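Long-range contacts in GGDEF and EAL domain-containing protein (Vibrio cholerae O1 str. 2010EL-1786, PDB 6PWK), which binds the second messenger c-di-GMP in its EAL domain and probably acts as a receptor in the circuit controlling large adhesins and biofilm formation: residues Phe202-Ser210 and Glu407-Asp415; Lys213-Ser221 and Thr266-Ala274. All blocks are in the same frame, centred on the assembly; numbering follows the deposited sequence.

Interaction 1 (Phe202-Ser210 and Glu407-Asp415); sequences FRYQAANSS and EVFQGFIVD. With C2E (9,9'-[(2R,3R,3aS,5S,7aR,9R,10R,10aS,12S,14aR)-3,5,10,12-tetrahydroxy-5,12-dioxidooctahydro-2H,7H-difuro[3,2-d:3',2'-j][1,3,7,9,2,8]tetraoxadiphosphacyclododecine-2,9-diyl]bis(2-amino-1,9-dihydro-6H-purin-6-one)), chain C.
Gln205 and Gln410 meet through their amides: NE2 of Gln410 donates to OE1 of Gln205 at 2.8 Å, with a bent N-H...O angle of 139°. The two amide planes stand 84° apart, and the donor is moderately tilted from the carbonyl plane of Gln205. Both chains are extended, with CG of Gln205 anti to the backbone N (chi1 -168°), and this carries the amide of Gln205 up to the nucleotide. There its NE2 donates to N7 of a c-di-GMP guanine at 3.2 Å, while the backbone N of Phe412 holds O6 of the same base at 2.8 Å. The Phe412 ring lies with one face against that base, whose C6 sits 3.3 Å above the ring plane, displaced from the ring centre. Arg203 grips the ribose-phosphate side: its NH2 points almost straight at O2' (2.7 Å), in the guanidinium plane, and its NH1 bonds phosphate O21. In the second shell, Glu218 and Lys355 take the two ends of the Gln410 amide and probably fix its rotation. Farther along, Asn208 and Phe409 form an antiparallel hydrogen-bonded pair, with Phe409 N to Asn208 O at 2.7 Å, and Ala207 CB rests on Val408 CG2 at 3.6 Å. Strand 200-209 lies between strands 214-225 and 408-409; short strand 408-409 pairs in parallel with 386-389, and Phe409 packs on helix 395-402.

Interaction 2 (Lys213-Ser221 and Thr266-Ala274); sequences KTFHREVFS and TDPLAINIA. With MG (magnesium ion), chain E; C2E (9,9'-[(2R,3R,3aS,5S,7aR,9R,10R,10aS,12S,14aR)-3,5,10,12-tetrahydroxy-5,12-dioxidooctahydro-2H,7H-difuro[3,2-d:3',2'-j][1,3,7,9,2,8]tetraoxadiphosphacyclododecine-2,9-diyl]bis(2-amino-1,9-dihydro-6H-purin-6-one)), chain C.
The imidazole of His216 carries the methyl of Ala270 over one face: CB stands 3.6 Å from the ring centroid and 6° off the normal, a well-centred CH-pi contact. At the ring's polar atoms, ND1 is hydrogen-bonded to His302 and NE2 to Lys355, two bonds that probably fix the ring's rotation. Phe220 turns a face to a c-di-GMP ribose, whose C3' lies above the ring centre. The carboxylate of Glu218 and the amide of Asn272, their planes 43° apart, converge on magnesium. Glu218 is extended with CG anti to the backbone N (chi1 -178°), which brings OE2 within 2.3 Å of the metal; phosphate O2P of c-di-GMP also binds it, and Glu304 and Asp334 are further protein ligands. Near the other end, Arg217 NH2 makes a salt bridge with Asp267 OD2 at 2.8 Å, the two groups meeting obliquely.

The backbones are joined in parallel register, Arg217 with Leu269 and Glu218 with Ala270, by three hydrogen bonds; Val219 N to Ala270 O, at 2.8 Å, is one. A water bonded to Val219 O and Asn272 N also makes a weak bond to guanine O61, to which Ser221 OG donates a hydrogen bond at 2.6 Å. The two strands therefore bring Glu218 and Asn272 to magnesium beside a phosphate. The positive metal probably offsets the negative charge gathered there, while Glu218 OE1 is taken by a hydrogen bond from Gln410 and a salt bridge to Lys355.

Overall arrangement
Interactions 1 and 2 have centres 10 Å apart and share the mixed sheet of the EAL domain, whose parallel strands 214-225, 269-272, 301-305, 330-336, 353-356, 386-389 and 408-409 are consistent with the barrel known for this family; 200-209 is antiparallel to both its neighbours. Along the chain, interaction 2 is nested within the loop closed by interaction 1. The consecutive strands 200-209 and 214-225 join them, with Ala207 O 2.7 Å from Phe215 N. Strand 214-225 pairs in parallel with 269-272, whereas 200-209 meets 408-409, so together the contacts link the beginning of the barrel to its end. Both touch one c-di-GMP molecule: interaction 1 holds one guanine, while interaction 2 meets the other and the magnesium-bound phosphate.

Interaction 1 (Phe202-Ser210 and Glu407-Asp415)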
loop_
_atom_site.group_PDB
_atom_site.type_symbol
_atom_site.label_atom_id
_atom_site.label_comp_id
_atom_site.label_asym_id
_atom_site.label_seq_id
_atom_site.Cartn_x
_atom_site.Cartn_y
_atom_site.Cartn_z
ATOM N N PHE A 202 -30.206 -9.589 8.963
ATOM C CA PHE A 202 -29.410 -9.202 10.118
ATOM C C PHE A 202 -29.876 -9.944 11.361
ATOM O O PHE A 202 -31.076 -10.152 11.562
ATOM C CB PHE A 202 -29.479 -7.691 10.358
ATOM C CG PHE A 202 -28.946 -6.877 9.215
ATOM C CD1 PHE A 202 -27.593 -6.605 9.117
ATOM C CD2 PHE A 202 -29.797 -6.394 8.237
ATOM C CE1 PHE A 202 -27.099 -5.861 8.068
ATOM C CE2 PHE A 202 -29.308 -5.648 7.183
ATOM C CZ PHE A 202 -27.957 -5.381 7.099
ATOM N N ARG A 203 -28.913 -10.338 12.189
ATOM C CA ARG A 203 -29.158 -11.002 13.458
ATOM C C ARG A 203 -28.554 -10.172 14.582
ATOM O O ARG A 203 -27.502 -9.550 14.412
ATOM C CB ARG A 203 -28.566 -12.417 13.465
ATOM C CG ARG A 203 -29.243 -13.374 12.496
ATOM C CD ARG A 203 -28.399 -14.615 12.236
ATOM N NE ARG A 203 -27.726 -15.104 13.437
ATOM C CZ ARG A 203 -26.410 -15.266 13.540
ATOM N NH1 ARG A 203 -25.621 -14.988 12.508
ATOM N NH2 ARG A 203 -25.884 -15.717 14.669
ATOM N N TYR A 204 -29.226 -10.160 15.731
ATOM C CA TYR A 204 -28.799 -9.376 16.887
ATOM C C TYR A 204 -28.608 -10.322 18.066
ATOM O O TYR A 204 -29.582 -10.878 18.585
ATOM C CB TYR A 204 -29.819 -8.287 17.223
ATOM C CG TYR A 204 -30.137 -7.345 16.078
ATOM C CD1 TYR A 204 -31.100 -7.673 15.131
ATOM C CD2 TYR A 204 -29.487 -6.125 15.953
ATOM C CE1 TYR A 204 -31.398 -6.817 14.086
ATOM C CE2 TYR A 204 -29.780 -5.260 14.912
ATOM C CZ TYR A 204 -30.735 -5.612 13.983
ATOM O OH TYR A 204 -31.029 -4.756 12.946
ATOM N N GLN A 205 -27.360 -10.499 18.494
ATOM C CA GLN A 205 -27.027 -11.354 19.628
ATOM C C GLN A 205 -26.654 -10.475 20.814
ATOM O O GLN A 205 -25.726 -9.664 20.722
ATOM C CB GLN A 205 -25.884 -12.309 19.284
ATOM C CG GLN A 205 -25.680 -13.409 20.314
ATOM C CD GLN A 205 -24.530 -14.331 19.969
ATOM O OE1 GLN A 205 -23.442 -13.881 19.611
ATOM N NE2 GLN A 205 -24.767 -15.634 20.072
ATOM N N ALA A 206 -27.368 -10.643 21.921
ATOM C CA ALA A 206 -27.182 -9.786 23.081
ATOM C C ALA A 206 -26.022 -10.266 23.943
ATOM O O ALA A 206 -25.874 -11.463 24.205
ATOM C CB ALA A 206 -28.463 -9.732 23.913
ATOM N N ALA A 207 -25.195 -9.318 24.378
ATOM C CA ALA A 207 -24.136 -9.570 25.348
ATOM C C ALA A 207 -24.652 -9.135 26.714
ATOM O O ALA A 207 -24.800 -7.937 26.975
ATOM C CB ALA A 207 -22.859 -8.821 24.970
ATOM N N ASN A 208 -24.930 -10.106 27.580
ATOM C CA ASN A 208 -25.596 -9.857 28.850
ATOM C C ASN A 208 -24.666 -10.147 30.020
ATOM O O ASN A 208 -23.809 -11.034 29.953
ATOM C CB ASN A 208 -26.864 -10.709 28.992
ATOM C CG ASN A 208 -27.917 -10.367 27.958
ATOM O OD1 ASN A 208 -27.932 -9.265 27.411
ATOM N ND2 ASN A 208 -28.808 -11.311 27.688
ATOM N N SER A 209 -24.855 -9.388 31.096
ATOM C CA SER A 209 -24.163 -9.639 32.348
ATOM C C SER A 209 -24.845 -10.784 33.092
ATOM O O SER A 209 -25.877 -11.310 32.666
ATOM C CB SER A 209 -24.139 -8.368 33.201
ATOM O OG SER A 209 -25.445 -8.020 33.626
ATOM N N SER A 210 -24.263 -11.180 34.227
ATOM C CA SER A 210 -24.898 -12.199 35.057
ATOM C C SER A 210 -26.204 -11.710 35.667
ATOM O O SER A 210 -27.013 -12.532 36.111
ATOM C CB SER A 210 -23.948 -12.646 36.167
ATOM O OG SER A 210 -23.606 -11.555 37.003
ATOM N N GLU A 407 -17.305 -10.165 33.025
ATOM C CA GLU A 407 -18.471 -9.371 33.398
ATOM C C GLU A 407 -19.710 -9.772 32.605
ATOM O O GLU A 407 -20.757 -10.072 33.192
ATOM C CB GLU A 407 -18.170 -7.879 33.218
ATOM C CG GLU A 407 -17.304 -7.295 34.328
ATOM C CD GLU A 407 -17.259 -5.779 34.307
ATOM O OE1 GLU A 407 -16.939 -5.202 33.246
ATOM O OE2 GLU A 407 -17.555 -5.163 35.354
ATOM N N VAL A 408 -19.619 -9.780 31.275
ATOM C CA VAL A 408 -20.765 -10.079 30.429
ATOM C C VAL A 408 -20.405 -11.224 29.489
ATOM O O VAL A 408 -19.232 -11.454 29.174
ATOM C CB VAL A 408 -21.246 -8.829 29.645
ATOM C CG1 VAL A 408 -20.522 -7.583 30.127
ATOM C CG2 VAL A 408 -21.081 -8.998 28.149
ATOM N N PHE A 409 -21.431 -11.959 29.055
ATOM C CA PHE A 409 -21.259 -13.156 28.245
ATOM C C PHE A 409 -22.130 -13.072 27.000
ATOM O O PHE A 409 -23.169 -12.407 26.991
ATOM C CB PHE A 409 -21.609 -14.421 29.043
ATOM C CG PHE A 409 -20.889 -14.528 30.357
ATOM C CD1 PHE A 409 -21.365 -13.871 31.481
ATOM C CD2 PHE A 409 -19.736 -15.287 30.470
ATOM C CE1 PHE A 409 -20.702 -13.965 32.690
ATOM C CE2 PHE A 409 -19.071 -15.387 31.677
ATOM C CZ PHE A 409 -19.554 -14.725 32.787
ATOM N N GLN A 410 -21.697 -13.764 25.949
ATOM C CA GLN A 410 -22.396 -13.771 24.673
ATOM C C GLN A 410 -22.273 -15.153 24.050
ATOM O O GLN A 410 -21.227 -15.798 24.160
ATOM C CB GLN A 410 -21.831 -12.700 23.725
ATOM C CG GLN A 410 -22.619 -12.513 22.437
ATOM C CD GLN A 410 -22.033 -11.435 21.540
ATOM O OE1 GLN A 410 -21.156 -10.675 21.954
ATOM N NE2 GLN A 410 -22.516 -11.367 20.305
ATOM N N GLY A 411 -23.335 -15.604 23.408
ATOM C CA GLY A 411 -23.320 -16.901 22.761
ATOM C C GLY A 411 -24.701 -17.523 22.755
ATOM O O GLY A 411 -25.683 -16.930 23.196
ATOM N N PHE A 412 -24.749 -18.757 22.245
ATOM C CA PHE A 412 -26.022 -19.453 22.089
ATOM C C PHE A 412 -26.610 -19.873 23.430
ATOM O O PHE A 412 -27.834 -19.999 23.553
ATOM C CB PHE A 412 -25.846 -20.669 21.179
ATOM C CG PHE A 412 -25.513 -20.317 19.754
ATOM C CD1 PHE A 412 -25.924 -19.111 19.209
ATOM C CD2 PHE A 412 -24.790 -21.192 18.959
ATOM C CE1 PHE A 412 -25.620 -18.785 17.900
ATOM C CE2 PHE A 412 -24.483 -20.870 17.648
ATOM C CZ PHE A 412 -24.898 -19.665 17.119
ATOM N N ILE A 413 -25.768 -20.092 24.442
ATOM C CA ILE A 413 -26.285 -20.486 25.748
ATOM C C ILE A 413 -26.916 -19.311 26.486
ATOM O O ILE A 413 -27.788 -19.521 27.339
ATOM C CB ILE A 413 -25.188 -21.131 26.612
ATOM C CG1 ILE A 413 -25.824 -21.960 27.731
ATOM C CG2 ILE A 413 -24.241 -20.076 27.170
ATOM C CD1 ILE A 413 -24.989 -22.061 28.979
ATOM N N VAL A 414 -26.509 -18.076 26.178
ATOM C CA VAL A 414 -27.179 -16.901 26.729
ATOM C C VAL A 414 -28.394 -16.515 25.898
ATOM O O VAL A 414 -29.177 -15.649 26.323
ATOM C CB VAL A 414 -26.175 -15.734 26.861
ATOM C CG1 VAL A 414 -24.747 -16.249 26.743
ATOM C CG2 VAL A 414 -26.428 -14.641 25.828
ATOM N N ASP A 415 -28.597 -17.166 24.750
ATOM C CA ASP A 415 -29.663 -16.869 23.791
ATOM C C ASP A 415 -29.447 -15.502 23.155
ATOM O O ASP A 415 -28.526 -15.323 22.357
ATOM C CB ASP A 415 -31.046 -16.937 24.448
ATOM C CG ASP A 415 -31.301 -18.259 25.140
ATOM O OD1 ASP A 415 -30.819 -19.297 24.640
ATOM O OD2 ASP A 415 -31.983 -18.262 26.187
HETATM P P1 C2E C . -17.437 -12.737 14.995
HETATM O O2P C2E C . -17.121 -11.336 15.445
HETATM O O1P C2E C . -16.648 -13.627 15.914
HETATM O "O5'" C2E C . -19.001 -13.129 15.278
HETATM C "C5'" C2E C . -19.266 -14.288 15.996
HETATM C "C4'" C2E C . -19.553 -15.402 14.952
HETATM O "O4'" C2E C . -19.706 -16.550 15.543
HETATM C "C3'" C2E C . -20.905 -15.168 14.254
HETATM O "O3'" C2E C . -20.929 -15.972 13.177
HETATM C "C2'" C2E C . -21.868 -15.744 15.304
HETATM O "O2'" C2E C . -23.198 -16.013 14.686
HETATM C "C1'" C2E C . -21.284 -16.888 15.517
HETATM N N9 C2E C . -21.507 -17.623 16.736
HETATM C C8 C2E C . -22.079 -16.644 17.479
HETATM N N7 C2E C . -22.348 -17.186 18.695
HETATM C C5 C2E C . -21.943 -18.451 18.699
HETATM C C6 C2E C . -21.954 -19.578 19.747
HETATM O O6 C2E C . -22.402 -19.417 20.831
HETATM N N1 C2E C . -21.418 -20.863 19.413
HETATM C C2 C2E C . -20.858 -21.130 18.113
HETATM N N2 C2E C . -20.296 -22.419 17.720
HETATM N N3 C2E C . -20.859 -20.041 17.150
HETATM C C4 C2E C . -21.417 -18.706 17.483
HETATM P P11 C2E C . -21.331 -15.166 11.783
HETATM O O21 C2E C . -22.731 -14.628 11.656
HETATM O O11 C2E C . -21.187 -16.167 10.665
HETATM O O5A C2E C . -20.104 -14.066 11.675
HETATM C C5A C2E C . -18.890 -14.655 11.297
HETATM C C4A C2E C . -17.863 -13.613 11.111
HETATM O O4A C2E C . -18.162 -12.886 10.068
HETATM C C3A C2E C . -17.824 -12.579 12.440
HETATM O O3A C2E C . -16.875 -13.106 13.481
HETATM C C2A C2E C . -17.427 -11.503 12.012
HETATM O O2A C2E C . -15.923 -11.440 12.071
HETATM C C1A C2E C . -17.952 -11.445 10.474
HETATM N N91 C2E C . -19.065 -10.753 10.393
HETATM C C81 C2E C . -20.326 -11.126 10.659
HETATM N N71 C2E C . -21.097 -10.048 10.417
HETATM C C51 C2E C . -20.317 -9.049 10.015
HETATM C C61 C2E C . -20.621 -7.613 9.606
HETATM O O61 C2E C . -21.741 -7.246 9.627
HETATM N N11 C2E C . -19.573 -6.724 9.206
HETATM C C21 C2E C . -18.212 -7.184 9.185
HETATM N N21 C2E C . -17.149 -6.277 8.777
HETATM N N31 C2E C . -17.932 -8.564 9.582
HETATM C C41 C2E C . -19.032 -9.485 9.997
#

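Interaction 2 (Lys213-Ser221 and Thr266-Ala274)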
loop_
_atom_site.group_PDB
_atom_site.type_symbol
_atom_site.label_atom_id
_atom_site.label_comp_id
_atom_site.label_asym_id
_atom_site.label_seq_id
_atom_site.Cartn_x
_atom_site.Cartn_y
_atom_site.Cartn_z
ATOM N N LYS A 213 -28.397 -7.554 32.653
ATOM C CA LYS A 213 -28.169 -6.277 31.990
ATOM C C LYS A 213 -27.532 -6.505 30.626
ATOM O O LYS A 213 -26.499 -7.171 30.515
ATOM C CB LYS A 213 -27.281 -5.385 32.859
ATOM C CG LYS A 213 -26.717 -4.148 32.162
ATOM C CD LYS A 213 -25.257 -4.348 31.765
ATOM C CE LYS A 213 -24.609 -3.043 31.327
ATOM N NZ LYS A 213 -25.320 -2.409 30.182
ATOM N N THR A 214 -28.149 -5.949 29.585
ATOM C CA THR A 214 -27.665 -6.113 28.217
ATOM C C THR A 214 -26.639 -5.023 27.920
ATOM O O THR A 214 -26.972 -3.834 27.880
ATOM C CB THR A 214 -28.827 -6.082 27.224
ATOM O OG1 THR A 214 -28.327 -5.880 25.896
ATOM C CG2 THR A 214 -29.826 -4.983 27.578
ATOM N N PHE A 215 -25.382 -5.432 27.731
ATOM C CA PHE A 215 -24.330 -4.481 27.381
ATOM C C PHE A 215 -24.562 -3.909 25.987
ATOM O O PHE A 215 -24.665 -2.690 25.809
ATOM C CB PHE A 215 -22.963 -5.164 27.475
ATOM C CG PHE A 215 -21.801 -4.222 27.331
ATOM C CD1 PHE A 215 -21.295 -3.553 28.433
ATOM C CD2 PHE A 215 -21.210 -4.013 26.097
ATOM C CE1 PHE A 215 -20.226 -2.688 28.306
ATOM C CE2 PHE A 215 -20.139 -3.149 25.962
ATOM C CZ PHE A 215 -19.647 -2.485 27.069
ATOM N N HIS A 216 -24.647 -4.781 24.986
ATOM C CA HIS A 216 -25.024 -4.379 23.639
ATOM C C HIS A 216 -25.517 -5.610 22.892
ATOM O O HIS A 216 -25.456 -6.733 23.397
ATOM C CB HIS A 216 -23.862 -3.698 22.898
ATOM C CG HIS A 216 -22.660 -4.572 22.688
ATOM N ND1 HIS A 216 -21.372 -4.087 22.755
ATOM C CD2 HIS A 216 -22.548 -5.888 22.388
ATOM C CE1 HIS A 216 -20.519 -5.069 22.521
ATOM N NE2 HIS A 216 -21.207 -6.173 22.293
ATOM N N ARG A 217 -26.004 -5.382 21.677
ATOM C CA ARG A 217 -26.368 -6.449 20.753
ATOM C C ARG A 217 -25.448 -6.374 19.544
ATOM O O ARG A 217 -25.455 -5.373 18.820
ATOM C CB ARG A 217 -27.832 -6.340 20.323
ATOM C CG ARG A 217 -28.813 -6.994 21.277
ATOM C CD ARG A 217 -30.243 -6.808 20.803
ATOM N NE ARG A 217 -31.005 -5.981 21.732
ATOM C CZ ARG A 217 -31.649 -6.454 22.793
ATOM N NH1 ARG A 217 -31.627 -7.753 23.060
ATOM N NH2 ARG A 217 -32.315 -5.629 23.589
ATOM N N GLU A 218 -24.659 -7.424 19.331
ATOM C CA GLU A 218 -23.777 -7.479 18.175
ATOM C C GLU A 218 -24.571 -7.815 16.920
ATOM O O GLU A 218 -25.453 -8.678 16.938
ATOM C CB GLU A 218 -22.669 -8.511 18.386
ATOM C CG GLU A 218 -21.682 -8.591 17.234
ATOM C CD GLU A 218 -20.497 -9.485 17.536
ATOM O OE1 GLU A 218 -20.498 -10.139 18.601
ATOM O OE2 GLU A 218 -19.561 -9.532 16.709
ATOM N N VAL A 219 -24.254 -7.126 15.829
ATOM C CA VAL A 219 -24.960 -7.276 14.563
ATOM C C VAL A 219 -24.178 -8.230 13.671
ATOM O O VAL A 219 -22.973 -8.046 13.455
ATOM C CB VAL A 219 -25.158 -5.916 13.874
ATOM C CG1 VAL A 219 -25.799 -6.097 12.509
ATOM C CG2 VAL A 219 -26.001 -4.998 14.748
ATOM N N PHE A 220 -24.860 -9.248 13.155
ATOM C CA PHE A 220 -24.284 -10.193 12.206
ATOM C C PHE A 220 -24.996 -10.046 10.871
ATOM O O PHE A 220 -26.230 -10.053 10.818
ATOM C CB PHE A 220 -24.401 -11.630 12.717
ATOM C CG PHE A 220 -23.620 -11.886 13.969
ATOM C CD1 PHE A 220 -22.345 -11.369 14.120
ATOM C CD2 PHE A 220 -24.166 -12.631 15.001
ATOM C CE1 PHE A 220 -21.625 -11.596 15.271
ATOM C CE2 PHE A 220 -23.449 -12.861 16.158
ATOM C CZ PHE A 220 -22.175 -12.342 16.293
ATOM N N SER A 221 -24.220 -9.913 9.800
ATOM C CA SER A 221 -24.764 -9.674 8.473
ATOM C C SER A 221 -24.717 -10.944 7.635
ATOM O O SER A 221 -23.740 -11.697 7.676
ATOM C CB SER A 221 -24.000 -8.552 7.765
ATOM O OG SER A 221 -24.095 -7.335 8.486
ATOM N N THR A 266 -33.477 0.005 21.839
ATOM C CA THR A 266 -33.148 0.828 22.996
ATOM C C THR A 266 -31.704 0.669 23.452
ATOM O O THR A 266 -31.187 1.556 24.141
ATOM C CB THR A 266 -34.080 0.481 24.158
ATOM O OG1 THR A 266 -33.814 -0.858 24.597
ATOM C CG2 THR A 266 -35.534 0.577 23.720
ATOM N N ASP A 267 -31.051 -0.426 23.093
ATOM C CA ASP A 267 -29.723 -0.768 23.574
ATOM C C ASP A 267 -28.668 -0.493 22.512
ATOM O O ASP A 267 -28.975 -0.406 21.319
ATOM C CB ASP A 267 -29.681 -2.245 23.982
ATOM C CG ASP A 267 -30.547 -2.540 25.190
ATOM O OD1 ASP A 267 -30.417 -1.822 26.204
ATOM O OD2 ASP A 267 -31.361 -3.486 25.124
ATOM N N PRO A 268 -27.405 -0.334 22.913
ATOM C CA PRO A 268 -26.344 -0.122 21.924
ATOM C C PRO A 268 -26.189 -1.324 21.006
ATOM O O PRO A 268 -26.481 -2.463 21.378
ATOM C CB PRO A 268 -25.090 0.089 22.784
ATOM C CG PRO A 268 -25.604 0.505 24.118
ATOM C CD PRO A 268 -26.899 -0.226 24.294
ATOM N N LEU A 269 -25.725 -1.055 19.791
ATOM C CA LEU A 269 -25.496 -2.083 18.787
ATOM C C LEU A 269 -24.012 -2.138 18.450
ATOM O O LEU A 269 -23.382 -1.099 18.227
ATOM C CB LEU A 269 -26.320 -1.812 17.526
ATOM C CG LEU A 269 -27.836 -1.875 17.697
ATOM C CD1 LEU A 269 -28.521 -1.629 16.365
ATOM C CD2 LEU A 269 -28.251 -3.216 18.281
ATOM N N ALA A 270 -23.463 -3.348 18.413
ATOM C CA ALA A 270 -22.055 -3.566 18.112
ATOM C C ALA A 270 -21.914 -3.946 16.643
ATOM O O ALA A 270 -22.412 -4.994 16.219
ATOM C CB ALA A 270 -21.465 -4.651 19.012
ATOM N N ILE A 271 -21.234 -3.099 15.875
ATOM C CA ILE A 271 -21.035 -3.309 14.444
ATOM C C ILE A 271 -19.611 -3.798 14.222
ATOM O O ILE A 271 -18.649 -3.144 14.641
ATOM C CB ILE A 271 -21.299 -2.025 13.645
ATOM C CG1 ILE A 271 -22.694 -1.477 13.948
ATOM C CG2 ILE A 271 -21.140 -2.287 12.156
ATOM C CD1 ILE A 271 -23.005 -0.195 13.208
ATOM N N ASN A 272 -19.474 -4.945 13.558
ATOM C CA ASN A 272 -18.154 -5.447 13.199
ATOM C C ASN A 272 -17.573 -4.638 12.044
ATOM O O ASN A 272 -18.280 -4.270 11.101
ATOM C CB ASN A 272 -18.225 -6.924 12.810
ATOM C CG ASN A 272 -18.595 -7.821 13.974
ATOM O OD1 ASN A 272 -17.765 -8.113 14.836
ATOM N ND2 ASN A 272 -19.842 -8.275 13.998
ATOM N N ILE A 273 -16.273 -4.364 12.123
ATOM C CA ILE A 273 -15.551 -3.637 11.087
ATOM C C ILE A 273 -14.370 -4.488 10.645
ATOM O O ILE A 273 -13.597 -4.965 11.483
ATOM C CB ILE A 273 -15.065 -2.259 11.581
ATOM C CG1 ILE A 273 -16.230 -1.441 12.142
ATOM C CG2 ILE A 273 -14.374 -1.503 10.456
ATOM C CD1 ILE A 273 -17.282 -1.079 11.116
ATOM N N ALA A 274 -14.229 -4.680 9.337
ATOM C CA ALA A 274 -13.098 -5.435 8.821
ATOM C C ALA A 274 -11.829 -4.589 8.866
ATOM O O ALA A 274 -11.872 -3.357 8.906
ATOM C CB ALA A 274 -13.370 -5.906 7.392
HETATM MG MG MG E . -17.265 -9.532 16.597
HETATM P P1 C2E C . -17.437 -12.737 14.995
HETATM O O2P C2E C . -17.121 -11.336 15.445
HETATM O O1P C2E C . -16.648 -13.627 15.914
HETATM O "O5'" C2E C . -19.001 -13.129 15.278
HETATM C "C5'" C2E C . -19.266 -14.288 15.996
HETATM C "C4'" C2E C . -19.553 -15.402 14.952
HETATM O "O4'" C2E C . -19.706 -16.550 15.543
HETATM C "C3'" C2E C . -20.905 -15.168 14.254
HETATM O "O3'" C2E C . -20.929 -15.972 13.177
HETATM C "C2'" C2E C . -21.868 -15.744 15.304
HETATM O "O2'" C2E C . -23.198 -16.013 14.686
HETATM C "C1'" C2E C . -21.284 -16.888 15.517
HETATM N N9 C2E C . -21.507 -17.623 16.736
HETATM C C8 C2E C . -22.079 -16.644 17.479
HETATM N N7 C2E C . -22.348 -17.186 18.695
HETATM C C5 C2E C . -21.943 -18.451 18.699
HETATM C C6 C2E C . -21.954 -19.578 19.747
HETATM O O6 C2E C . -22.402 -19.417 20.831
HETATM N N1 C2E C . -21.418 -20.863 19.413
HETATM C C2 C2E C . -20.858 -21.130 18.113
HETATM N N2 C2E C . -20.296 -22.419 17.720
HETATM N N3 C2E C . -20.859 -20.041 17.150
HETATM C C4 C2E C . -21.417 -18.706 17.483
HETATM P P11 C2E C . -21.331 -15.166 11.783
HETATM O O21 C2E C . -22.731 -14.628 11.656
HETATM O O11 C2E C . -21.187 -16.167 10.665
HETATM O O5A C2E C . -20.104 -14.066 11.675
HETATM C C5A C2E C . -18.890 -14.655 11.297
HETATM C C4A C2E C . -17.863 -13.613 11.111
HETATM O O4A C2E C . -18.162 -12.886 10.068
HETATM C C3A C2E C . -17.824 -12.579 12.440
HETATM O O3A C2E C . -16.875 -13.106 13.481
HETATM C C2A C2E C . -17.427 -11.503 12.012
HETATM O O2A C2E C . -15.923 -11.440 12.071
HETATM C C1A C2E C . -17.952 -11.445 10.474
HETATM N N91 C2E C . -19.065 -10.753 10.393
HETATM C C81 C2E C . -20.326 -11.126 10.659
HETATM N N71 C2E C . -21.097 -10.048 10.417
HETATM C C51 C2E C . -20.317 -9.049 10.015
HETATM C C61 C2E C . -20.621 -7.613 9.606
HETATM O O61 C2E C . -21.741 -7.246 9.627
HETATM N N11 C2E C . -19.573 -6.724 9.206
HETATM C C21 C2E C . -18.212 -7.184 9.185
HETATM N N21 C2E C . -17.149 -6.277 8.777
HETATM N N31 C2E C . -17.932 -8.564 9.582
HETATM C C41 C2E C . -19.032 -9.485 9.997
HETATM O O HOH W 1 -21.434 -6.179 12.226
#